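Local coordinates for protein ubiquitin conjugating enzyme (Plasmodium yoelii, PDB 2PWQ) that is probably a ubiquitin-conjugating (E2) enzyme that accepts activated ubiquitin as a thioester and passes it on toward target proteins, at residues Y67-I76 / K88-H97. Residues are numbered along the deposited sequence; the frame is centred on the assembly and turned at random.
Sequences YEGGHFTLAI and KIKFVTKIWH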
ATOM      1  N   TYR A  67       0.947   5.503  12.760  1.00 37.13           N
ATOM      2  CA  TYR A  67      -0.092   4.868  11.953  1.00 36.56           C
ATOM      3  C   TYR A  67      -0.811   3.802  12.699  1.00 36.44           C
ATOM      4  O   TYR A  67      -1.686   3.134  12.158  1.00 36.59           O
ATOM      5  CB  TYR A  67       0.441   4.412  10.589  1.00 35.83           C
ATOM      6  CG  TYR A  67       1.165   5.547   9.929  1.00 33.55           C
ATOM      7  CD1 TYR A  67       0.461   6.685   9.465  1.00 34.69           C
ATOM      8  CD2 TYR A  67       2.552   5.557   9.863  1.00 35.40           C
ATOM      9  CE1 TYR A  67       1.131   7.746   8.908  1.00 29.63           C
ATOM     10  CE2 TYR A  67       3.244   6.603   9.292  1.00 35.87           C
ATOM     11  CZ  TYR A  67       2.550   7.693   8.829  1.00 35.86           C
ATOM     12  OH  TYR A  67       3.261   8.706   8.269  1.00 34.71           O
ATOM     13  N   GLU A  68      -0.521   3.723  13.986  1.00 37.96           N
ATOM     14  CA  GLU A  68      -1.001   2.624  14.795  1.00 40.53           C
ATOM     15  C   GLU A  68      -2.508   2.742  14.990  1.00 40.98           C
ATOM     16  O   GLU A  68      -2.982   3.828  15.307  1.00 41.45           O
ATOM     17  CB  GLU A  68      -0.279   2.593  16.133  1.00 41.39           C
ATOM     18  CG  GLU A  68      -0.855   1.584  17.095  1.00 44.15           C
ATOM     19  CD  GLU A  68      -0.058   1.459  18.383  1.00 49.98           C
ATOM     20  OE1 GLU A  68       1.102   1.962  18.459  1.00 49.71           O
ATOM     21  OE2 GLU A  68      -0.617   0.844  19.322  1.00 50.47           O
ATOM     22  N   GLY A  69      -3.240   1.631  14.834  1.00 40.71           N
ATOM     23  CA  GLY A  69      -4.716   1.616  14.881  1.00 40.14           C
ATOM     24  C   GLY A  69      -5.390   2.083  13.592  1.00 39.87           C
ATOM     25  O   GLY A  69      -6.634   2.212  13.526  1.00 41.17           O
ATOM     26  N   GLY A  70      -4.573   2.379  12.583  1.00 38.72           N
ATOM     27  CA  GLY A  70      -5.053   2.759  11.261  1.00 37.40           C
ATOM     28  C   GLY A  70      -5.328   1.530  10.420  1.00 37.60           C
ATOM     29  O   GLY A  70      -4.667   0.480  10.560  1.00 37.25           O
ATOM     30  N   HIS A  71      -6.314   1.670   9.543  1.00 37.57           N
ATOM     31  CA  HIS A  71      -6.697   0.653   8.581  1.00 36.89           C
ATOM     32  C   HIS A  71      -6.701   1.401   7.265  1.00 34.78           C
ATOM     33  O   HIS A  71      -7.553   2.316   7.041  1.00 33.27           O
ATOM     34  CB  HIS A  71      -8.104   0.140   8.892  1.00 38.92           C
ATOM     35  CG  HIS A  71      -8.273  -0.366  10.289  1.00 43.32           C
ATOM     36  ND1 HIS A  71      -7.986  -1.672  10.650  1.00 50.36           N
ATOM     37  CD2 HIS A  71      -8.666   0.263  11.425  1.00 46.39           C
ATOM     38  CE1 HIS A  71      -8.213  -1.827  11.946  1.00 50.83           C
ATOM     39  NE2 HIS A  71      -8.627  -0.669  12.438  1.00 52.09           N
ATOM     40  N   PHE A  72      -5.734   1.075   6.428  1.00 31.12           N
ATOM     41  CA  PHE A  72      -5.498   1.770   5.166  1.00 31.23           C
ATOM     42  C   PHE A  72      -5.901   0.982   3.920  1.00 31.00           C
ATOM     43  O   PHE A  72      -5.414  -0.145   3.652  1.00 31.40           O
ATOM     44  CB  PHE A  72      -4.017   2.251   5.064  1.00 30.15           C
ATOM     45  CG  PHE A  72      -3.581   3.145   6.224  1.00 30.68           C
ATOM     46  CD1 PHE A  72      -3.043   2.580   7.396  1.00 28.87           C
ATOM     47  CD2 PHE A  72      -3.777   4.539   6.177  1.00 27.56           C
ATOM     48  CE1 PHE A  72      -2.643   3.370   8.466  1.00 29.05           C
ATOM     49  CE2 PHE A  72      -3.387   5.354   7.271  1.00 26.94           C
ATOM     50  CZ  PHE A  72      -2.848   4.777   8.408  1.00 30.44           C
ATOM     51  N   THR A  73      -6.785   1.590   3.136  1.00 30.42           N
ATOM     52  CA  THR A  73      -7.283   1.028   1.902  1.00 30.14           C
ATOM     53  C   THR A  73      -6.444   1.541   0.768  1.00 29.32           C
ATOM     54  O   THR A  73      -6.124   2.740   0.757  1.00 27.51           O
ATOM     55  CB  THR A  73      -8.733   1.491   1.679  1.00 31.09           C
ATOM     56  OG1 THR A  73      -9.504   1.003   2.771  1.00 33.14           O
ATOM     57  CG2 THR A  73      -9.261   0.945   0.409  1.00 32.37           C
ATOM     58  N   LEU A  74      -6.092   0.644  -0.167  1.00 28.76           N
ATOM     59  CA  LEU A  74      -5.340   0.991  -1.375  1.00 30.73           C
ATOM     60  C   LEU A  74      -6.087   0.485  -2.620  1.00 31.89           C
ATOM     61  O   LEU A  74      -6.916  -0.407  -2.527  1.00 32.86           O
ATOM     62  CB  LEU A  74      -3.882   0.424  -1.335  1.00 30.69           C
ATOM     63  CG  LEU A  74      -2.952   0.760  -0.149  1.00 31.69           C
ATOM     64  CD1 LEU A  74      -3.116  -0.240   1.042  1.00 28.76           C
ATOM     65  CD2 LEU A  74      -1.491   0.839  -0.576  1.00 28.52           C
ATOM     66  N   ALA A  75      -5.757   1.044  -3.782  1.00 33.33           N
ATOM     67  CA  ALA A  75      -6.314   0.636  -5.068  1.00 34.45           C
ATOM     68  C   ALA A  75      -5.209  -0.037  -5.821  1.00 35.28           C
ATOM     69  O   ALA A  75      -4.174   0.559  -6.009  1.00 35.91           O
ATOM     70  CB  ALA A  75      -6.833   1.896  -5.882  1.00 35.16           C
ATOM     71  N   ILE A  76      -5.443  -1.265  -6.258  1.00 36.39           N
ATOM     72  CA  ILE A  76      -4.428  -2.089  -6.937  1.00 35.50           C
ATOM     73  C   ILE A  76      -4.861  -2.397  -8.388  1.00 37.12           C
ATOM     74  O   ILE A  76      -5.781  -3.180  -8.618  1.00 36.23           O
ATOM     75  CB  ILE A  76      -4.195  -3.395  -6.157  1.00 36.17           C
ATOM     76  CG1 ILE A  76      -3.876  -3.083  -4.685  1.00 34.36           C
ATOM     77  CG2 ILE A  76      -3.084  -4.275  -6.843  1.00 29.04           C
ATOM     78  CD1 ILE A  76      -3.992  -4.271  -3.759  1.00 36.00           C
ATOM     79  N   LYS A  88       0.061  -1.472 -10.341  1.00 41.99           N
ATOM     80  CA  LYS A  88       0.084  -0.080  -9.922  1.00 40.84           C
ATOM     81  C   LYS A  88      -0.700  -0.014  -8.627  1.00 40.34           C
ATOM     82  O   LYS A  88      -1.756  -0.647  -8.500  1.00 40.33           O
ATOM     83  CB  LYS A  88      -0.505   0.832 -10.991  1.00 41.23           C
ATOM     84  CG  LYS A  88       0.112   0.580 -12.368  1.00 42.12           C
ATOM     85  CD  LYS A  88      -0.221   1.629 -13.397  1.00 45.72           C
ATOM     86  CE  LYS A  88       0.638   1.475 -14.652  0.50 45.62           C
ATOM     87  NZ  LYS A  88       0.309   2.529 -15.657  0.50 46.33           N
ATOM     88  N   ILE A  89      -0.159   0.698  -7.644  1.00 38.88           N
ATOM     89  CA  ILE A  89      -0.776   0.818  -6.315  1.00 38.37           C
ATOM     90  C   ILE A  89      -0.773   2.284  -5.873  1.00 38.49           C
ATOM     91  O   ILE A  89       0.213   3.008  -6.092  1.00 39.61           O
ATOM     92  CB  ILE A  89      -0.082  -0.057  -5.267  1.00 36.50           C
ATOM     93  CG1 ILE A  89       0.007  -1.503  -5.758  1.00 38.07           C
ATOM     94  CG2 ILE A  89      -0.821  -0.031  -3.955  1.00 37.20           C
ATOM     95  CD1 ILE A  89       0.757  -2.409  -4.816  1.00 35.73           C
ATOM     96  N   LYS A  90      -1.886   2.720  -5.287  1.00 37.59           N
ATOM     97  CA  LYS A  90      -1.996   4.046  -4.683  1.00 35.96           C
ATOM     98  C   LYS A  90      -2.882   3.919  -3.454  1.00 34.42           C
ATOM     99  O   LYS A  90      -3.732   3.030  -3.377  1.00 34.93           O
ATOM    100  CB  LYS A  90      -2.596   5.048  -5.662  1.00 35.92           C
ATOM    101  CG  LYS A  90      -4.117   5.015  -5.748  1.00 38.87           C
ATOM    102  CD  LYS A  90      -4.666   6.362  -6.291  1.00 40.45           C
ATOM    103  CE  LYS A  90      -6.194   6.379  -6.271  0.10 39.55           C
ATOM    104  NZ  LYS A  90      -6.796   5.357  -7.177  0.10 39.34           N
ATOM    105  N   PHE A  91      -2.706   4.788  -2.480  1.00 31.70           N
ATOM    106  CA  PHE A  91      -3.525   4.671  -1.305  1.00 32.13           C
ATOM    107  C   PHE A  91      -4.876   5.270  -1.665  1.00 31.30           C
ATOM    108  O   PHE A  91      -4.939   6.114  -2.544  1.00 31.25           O
ATOM    109  CB  PHE A  91      -2.926   5.484  -0.146  1.00 32.03           C
ATOM    110  CG  PHE A  91      -1.911   4.749   0.633  1.00 30.48           C
ATOM    111  CD1 PHE A  91      -0.605   4.608   0.163  1.00 27.37           C
ATOM    112  CD2 PHE A  91      -2.253   4.194   1.862  1.00 29.27           C
ATOM    113  CE1 PHE A  91       0.325   3.904   0.910  1.00 31.35           C
ATOM    114  CE2 PHE A  91      -1.339   3.499   2.621  1.00 30.82           C
ATOM    115  CZ  PHE A  91      -0.034   3.359   2.158  1.00 29.73           C
ATOM    116  N   VAL A  92      -5.938   4.796  -1.019  1.00 31.29           N
ATOM    117  CA  VAL A  92      -7.254   5.410  -1.138  1.00 29.98           C
ATOM    118  C   VAL A  92      -7.411   6.215   0.118  1.00 30.68           C
ATOM    119  O   VAL A  92      -7.763   7.424   0.065  1.00 29.51           O
ATOM    120  CB  VAL A  92      -8.397   4.352  -1.281  1.00 29.89           C
ATOM    121  CG1 VAL A  92      -9.846   4.993  -1.029  1.00 31.52           C
ATOM    122  CG2 VAL A  92      -8.323   3.728  -2.668  1.00 30.37           C
ATOM    123  N   THR A  93      -7.133   5.554   1.251  1.00 30.02           N
ATOM    124  CA  THR A  93      -7.225   6.208   2.553  1.00 30.41           C
ATOM    125  C   THR A  93      -6.220   7.358   2.566  1.00 30.92           C
ATOM    126  O   THR A  93      -5.074   7.235   2.101  1.00 31.37           O
ATOM    127  CB  THR A  93      -6.924   5.214   3.665  1.00 30.48           C
ATOM    128  OG1 THR A  93      -7.824   4.115   3.549  1.00 28.34           O
ATOM    129  CG2 THR A  93      -7.121   5.812   5.029  1.00 31.16           C
ATOM    130  N   LYS A  94      -6.670   8.511   3.028  1.00 29.92           N
ATOM    131  CA  LYS A  94      -5.819   9.674   3.128  1.00 29.51           C
ATOM    132  C   LYS A  94      -4.856   9.469   4.289  1.00 29.09           C
ATOM    133  O   LYS A  94      -5.245   8.951   5.353  1.00 31.00           O
ATOM    134  CB  LYS A  94      -6.727  10.905   3.395  1.00 28.52           C
ATOM    135  CG  LYS A  94      -5.998  12.202   3.180  1.00 28.96           C
ATOM    136  CD  LYS A  94      -6.674  13.335   3.868  1.00 35.43           C
ATOM    137  CE  LYS A  94      -7.368  14.206   2.895  1.00 31.09           C
ATOM    138  NZ  LYS A  94      -6.749  14.495   1.543  1.00 35.95           N
ATOM    139  N   ILE A  95      -3.614   9.928   4.113  1.00 30.03           N
ATOM    140  CA  ILE A  95      -2.507   9.584   4.998  1.00 29.39           C
ATOM    141  C   ILE A  95      -1.425  10.681   4.915  1.00 28.68           C
ATOM    142  O   ILE A  95      -1.179  11.256   3.832  1.00 28.38           O
ATOM    143  CB  ILE A  95      -1.970   8.103   4.689  1.00 28.15           C
ATOM    144  CG1 ILE A  95      -0.822   7.670   5.626  1.00 29.47           C
ATOM    145  CG2 ILE A  95      -1.554   7.939   3.192  1.00 29.99           C
ATOM    146  CD1 ILE A  95      -0.271   6.230   5.425  1.00 29.95           C
ATOM    147  N   TRP A  96      -0.834  10.995   6.079  1.00 28.65           N
ATOM    148  CA  TRP A  96       0.222  12.000   6.198  1.00 30.06           C
ATOM    149  C   TRP A  96       1.567  11.259   6.347  1.00 27.81           C
ATOM    150  O   TRP A  96       1.859  10.772   7.427  1.00 31.13           O
ATOM    151  CB  TRP A  96      -0.003  12.828   7.459  1.00 29.86           C
ATOM    152  CG  TRP A  96       0.829  14.042   7.534  1.00 32.05           C
ATOM    153  CD1 TRP A  96       1.841  14.286   8.402  1.00 34.53           C
ATOM    154  CD2 TRP A  96       0.688  15.208   6.728  1.00 35.62           C
ATOM    155  NE1 TRP A  96       2.375  15.522   8.168  1.00 33.82           N
ATOM    156  CE2 TRP A  96       1.675  16.124   7.153  1.00 34.80           C
ATOM    157  CE3 TRP A  96      -0.207  15.581   5.705  1.00 33.67           C
ATOM    158  CZ2 TRP A  96       1.819  17.404   6.583  1.00 34.81           C
ATOM    159  CZ3 TRP A  96      -0.052  16.848   5.106  1.00 35.34           C
ATOM    160  CH2 TRP A  96       0.949  17.755   5.566  1.00 34.78           C
ATOM    161  N   HIS A  97       2.362  11.233   5.288  1.00 30.41           N
ATOM    162  CA  HIS A  97       3.593  10.439   5.188  1.00 30.70           C
ATOM    163  C   HIS A  97       4.488  11.028   4.100  1.00 32.39           C
ATOM    164  O   HIS A  97       4.001  11.355   3.012  1.00 32.47           O
ATOM    165  CB  HIS A  97       3.253   8.995   4.795  1.00 30.39           C
ATOM    166  CG  HIS A  97       4.388   8.022   5.008  1.00 31.05           C
ATOM    167  ND1 HIS A  97       5.418   7.842   4.100  1.00 29.88           N
ATOM    168  CD2 HIS A  97       4.614   7.149   6.012  1.00 30.66           C
ATOM    169  CE1 HIS A  97       6.264   6.941   4.570  1.00 32.65           C
ATOM    170  NE2 HIS A  97       5.799   6.498   5.729  1.00 30.54           N
TER
HETATM  171  O   HOH W   1      -4.202   1.576  -8.306  1.00 45.25           O
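With OG1 of Thr93 set beside its own backbone N (chi1 -57°), the hydroxyl accepts a nearly straight hydrogen bond from Thr73 N (2.8 Å, 168°), reaching from the loop to strand 71-77, while CG2 turns toward the Phe72 ring. Thr73 O in turn takes two amides from the same face of its carbonyl plane, Val92 N at 2.7 Å and Thr93 N at 3.0 Å, so one carbonyl holds the chain where strand 88-91 ends. Further along, Ala75 and Lys90 form an antiparallel hydrogen-bonded pair, with Ala75 N to Lys90 O at 2.9 Å and Lys90 N to Ala75 O at 3.2 Å.

On the side facing helix 122-134, Leu74 CD2 sits squarely over the centre of the Phe91 ring, 3.8 Å from its centroid, and also touches Ile89 CG2. Phe72 CB lies at the edge of that ring. Ile95, its CG1 anti to the backbone N (chi1 -178°), sends CD1 over a face of the Phe72 ring. At the start of the type II turn Tyr67-Gly70, Tyr67 OH donates to Trp96 O (2.6 Å), and Ile95 CG1 packs on Tyr67 CE1.

This is the last hairpin of the four-stranded antiparallel E2 sheet. Thr93 OG1 and the paired amides hold the outgoing chain to strand 71-77; Tyr67 OH ties Trp96 to the preceding turn and touches His97 CD2. His97, NE2 bonded to Leu132 O, opens the HPN motif about 10 Å, side chain to side chain, from the predicted thioester-forming Cys108, so these bonds fix the approach to that site.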